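Local atomic coordinates of IMPACT family member YigZ (Escherichia coli, PDB entry 1VI7), a protein that is of unknown function but, as a member of the IMPACT family, may bind guanyl ribonucleotides and hydrolyse nucleoside triphosphates. Residues A[5-10]-A[134-139]. Numbering follows the deposited sequence.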
ATOM      1  N   GLU A   5      -1.866  14.463  -3.732  1.00 64.11           N
ATOM      2  CA  GLU A   5      -1.001  14.372  -4.903  1.00 63.10           C
ATOM      3  C   GLU A   5      -0.137  13.130  -4.885  1.00 61.54           C
ATOM      4  O   GLU A   5      -0.393  12.152  -5.608  1.00 61.46           O
ATOM      5  CB  GLU A   5      -0.193  15.651  -5.056  1.00 65.57           C
ATOM      6  CG  GLU A   5       0.321  16.275  -3.789  1.00 69.82           C
ATOM      7  CD  GLU A   5      -0.581  17.271  -3.104  1.00 71.42           C
ATOM      8  OE1 GLU A   5      -1.799  17.023  -2.969  1.00 71.37           O
ATOM      9  OE2 GLU A   5      -0.089  18.328  -2.621  1.00 72.19           O
ATOM     10  N   SER A   6       0.906  13.107  -4.055  1.00 59.59           N
ATOM     11  CA  SER A   6       1.731  11.905  -3.961  1.00 55.88           C
ATOM     12  C   SER A   6       2.106  11.679  -2.490  1.00 53.96           C
ATOM     13  O   SER A   6       1.866  12.502  -1.622  1.00 52.40           O
ATOM     14  CB  SER A   6       2.977  11.951  -4.813  1.00 53.16           C
ATOM     15  OG  SER A   6       3.932  12.827  -4.247  1.00 51.22           O
ATOM     16  N   TRP A   7       2.721  10.533  -2.280  1.00 52.46           N
ATOM     17  CA  TRP A   7       3.148  10.139  -0.950  1.00 51.01           C
ATOM     18  C   TRP A   7       4.383   9.241  -1.016  1.00 49.19           C
ATOM     19  O   TRP A   7       4.794   8.879  -2.115  1.00 49.38           O
ATOM     20  CB  TRP A   7       2.001   9.470  -0.220  1.00 50.35           C
ATOM     21  CG  TRP A   7       1.421   8.235  -0.814  1.00 47.21           C
ATOM     22  CD1 TRP A   7       1.862   6.958  -0.646  1.00 46.12           C
ATOM     23  CD2 TRP A   7       0.257   8.141  -1.647  1.00 47.10           C
ATOM     24  NE1 TRP A   7       1.066   6.076  -1.318  1.00 45.84           N
ATOM     25  CE2 TRP A   7       0.067   6.779  -1.944  1.00 48.00           C
ATOM     26  CE3 TRP A   7      -0.634   9.083  -2.174  1.00 44.84           C
ATOM     27  CZ2 TRP A   7      -0.984   6.314  -2.747  1.00 48.71           C
ATOM     28  CZ3 TRP A   7      -1.668   8.617  -2.965  1.00 45.85           C
ATOM     29  CH2 TRP A   7      -1.844   7.262  -3.250  1.00 46.44           C
ATOM     30  N   LEU A   8       4.944   8.899   0.141  1.00 46.16           N
ATOM     31  CA  LEU A   8       6.113   8.045   0.179  1.00 43.57           C
ATOM     32  C   LEU A   8       5.684   6.638   0.582  1.00 42.27           C
ATOM     33  O   LEU A   8       4.596   6.517   1.156  1.00 42.41           O
ATOM     34  CB  LEU A   8       7.166   8.546   1.164  1.00 44.46           C
ATOM     35  CG  LEU A   8       7.703   9.963   1.006  1.00 43.60           C
ATOM     36  CD1 LEU A   8       8.659  10.313   2.130  1.00 42.24           C
ATOM     37  CD2 LEU A   8       8.385  10.169  -0.333  1.00 43.76           C
ATOM     38  N   ILE A   9       6.384   5.624   0.093  1.00 39.51           N
ATOM     39  CA  ILE A   9       6.076   4.240   0.475  1.00 36.89           C
ATOM     40  C   ILE A   9       7.393   3.515   0.716  1.00 35.96           C
ATOM     41  O   ILE A   9       8.462   4.073   0.389  1.00 36.38           O
ATOM     42  CB  ILE A   9       5.244   3.528  -0.584  1.00 38.70           C
ATOM     43  CG1 ILE A   9       5.932   3.494  -1.957  1.00 35.25           C
ATOM     44  CG2 ILE A   9       3.853   4.156  -0.777  1.00 40.33           C
ATOM     45  CD1 ILE A   9       6.688   2.230  -2.236  1.00 29.13           C
ATOM     46  N   PRO A  10       7.363   2.298   1.248  1.00 33.18           N
ATOM     47  CA  PRO A  10       8.577   1.561   1.502  1.00 32.54           C
ATOM     48  C   PRO A  10       9.250   1.056   0.234  1.00 33.65           C
ATOM     49  O   PRO A  10       8.669   0.259  -0.516  1.00 34.29           O
ATOM     50  CB  PRO A  10       8.125   0.390   2.374  1.00 30.84           C
ATOM     51  CG  PRO A  10       6.761   0.652   2.785  1.00 29.61           C
ATOM     52  CD  PRO A  10       6.182   1.651   1.828  1.00 31.11           C
ATOM     53  N   GLN A 134      10.377   5.868  -1.040  1.00 31.82           N
ATOM     54  CA  GLN A 134      10.331   6.372  -2.407  1.00 34.92           C
ATOM     55  C   GLN A 134       8.994   7.044  -2.720  1.00 35.76           C
ATOM     56  O   GLN A 134       7.943   6.488  -2.388  1.00 36.34           O
ATOM     57  CB  GLN A 134      10.596   5.286  -3.439  1.00 35.90           C
ATOM     58  CG  GLN A 134       9.944   3.956  -3.146  1.00 39.29           C
ATOM     59  CD  GLN A 134      10.021   3.006  -4.331  1.00 41.10           C
ATOM     60  OE1 GLN A 134      10.755   2.019  -4.329  1.00 37.67           O
ATOM     61  NE2 GLN A 134       9.224   3.331  -5.350  1.00 41.92           N
ATOM     62  N   ARG A 135       9.019   8.154  -3.448  1.00 37.10           N
ATOM     63  CA  ARG A 135       7.767   8.840  -3.764  1.00 39.78           C
ATOM     64  C   ARG A 135       6.921   7.983  -4.688  1.00 42.33           C
ATOM     65  O   ARG A 135       7.390   7.039  -5.312  1.00 42.63           O
ATOM     66  CB  ARG A 135       7.950  10.233  -4.308  1.00 37.77           C
ATOM     67  CG  ARG A 135       6.687  11.044  -4.514  1.00 34.28           C
ATOM     68  CD  ARG A 135       7.038  12.530  -4.553  1.00 38.38           C
ATOM     69  NE  ARG A 135       7.589  12.933  -3.264  1.00 43.17           N
ATOM     70  CZ  ARG A 135       6.876  13.085  -2.157  1.00 48.10           C
ATOM     71  NH1 ARG A 135       5.558  12.883  -2.170  1.00 51.07           N
ATOM     72  NH2 ARG A 135       7.452  13.425  -1.005  1.00 47.95           N
ATOM     73  N   LYS A 136       5.629   8.308  -4.741  1.00 45.37           N
ATOM     74  CA  LYS A 136       4.735   7.511  -5.577  1.00 48.21           C
ATOM     75  C   LYS A 136       3.545   8.292  -6.068  1.00 49.36           C
ATOM     76  O   LYS A 136       2.559   8.415  -5.343  1.00 51.23           O
ATOM     77  CB  LYS A 136       4.303   6.276  -4.761  1.00 47.73           C
ATOM     78  CG  LYS A 136       3.382   5.387  -5.548  1.00 50.29           C
ATOM     79  CD  LYS A 136       2.860   4.189  -4.797  1.00 51.41           C
ATOM     80  CE  LYS A 136       1.545   3.699  -5.424  1.00 51.69           C
ATOM     81  NZ  LYS A 136       0.595   4.847  -5.567  1.00 53.09           N
ATOM     82  N   THR A 137       3.633   8.880  -7.262  1.00 50.84           N
ATOM     83  CA  THR A 137       2.486   9.629  -7.791  1.00 52.26           C
ATOM     84  C   THR A 137       1.547   8.688  -8.531  1.00 52.34           C
ATOM     85  O   THR A 137       1.920   8.040  -9.507  1.00 53.22           O
ATOM     86  CB  THR A 137       2.872  10.806  -8.665  1.00 54.16           C
ATOM     87  OG1 THR A 137       4.039  11.483  -8.145  1.00 55.62           O
ATOM     88  CG2 THR A 137       1.732  11.836  -8.672  1.00 55.41           C
ATOM     89  N   PRO A 138       0.374   8.464  -7.951  1.00 52.70           N
ATOM     90  CA  PRO A 138      -0.624   7.578  -8.511  1.00 52.01           C
ATOM     91  C   PRO A 138      -1.176   8.052  -9.852  1.00 50.87           C
ATOM     92  O   PRO A 138      -1.379   9.243 -10.101  1.00 50.22           O
ATOM     93  CB  PRO A 138      -1.749   7.611  -7.463  1.00 51.44           C
ATOM     94  CG  PRO A 138      -1.668   9.037  -6.973  1.00 51.40           C
ATOM     95  CD  PRO A 138      -0.173   9.249  -6.801  1.00 52.06           C
ATOM     96  N   LEU A 139      -1.429   7.080 -10.719  1.00 48.85           N
ATOM     97  CA  LEU A 139      -2.003   7.299 -12.031  1.00 46.30           C
ATOM     98  C   LEU A 139      -3.355   8.021 -11.918  1.00 46.45           C
ATOM     99  O   LEU A 139      -4.171   7.635 -11.075  1.00 47.18           O
ATOM    100  CB  LEU A 139      -2.350   5.918 -12.610  1.00 41.28           C
ATOM    101  CG  LEU A 139      -1.407   5.217 -13.551  1.00 37.97           C
ATOM    102  CD1 LEU A 139      -0.036   5.858 -13.624  1.00 35.60           C
ATOM    103  CD2 LEU A 139      -1.292   3.734 -13.196  1.00 32.78           C
TER
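I9 and Q134 form an antiparallel hydrogen-bonded pair that satisfies both backbones: I9 N gives its hydrogen to Q134 O at 3.1 Å, and Q134 N returns one to I9 O at 3.0 Å. Farther along, K136 N reaches W7 O only through a weak, bent bond (N-H...O 121°). The next link is made by side chains. With CG anti to the backbone N (chi1 -174°) and the chain bent at chi3 (-63°), R135 brings its guanidinium to S6, where NH1 donates to S6 OG at 2.6 Å, with the hydroxyl near the guanidinium plane, while L8 CD2 lies over one face of that group, 3.5 Å from R135 NH2. On the other side of the ribbon, W7 and K136 run side by side, with K136 NZ 3.5 Å from W7 CZ2; W7 CZ3 also meets P138 CG at 4.0 Å. E97 takes a weak hydrogen bond from W7 NE1 and forms a long, weak ion pair with K136 NZ. An alanine in place of W7 would probably leave E97 without its indole donor and P138 without this apolar contact. This two-stranded ribbon, with L8 bonded through its backbone to G96 and I9 against H31 of strand 23-31, bridges the five-stranded sheet and the four-stranded sheet whose first strand in sequence is 140-146.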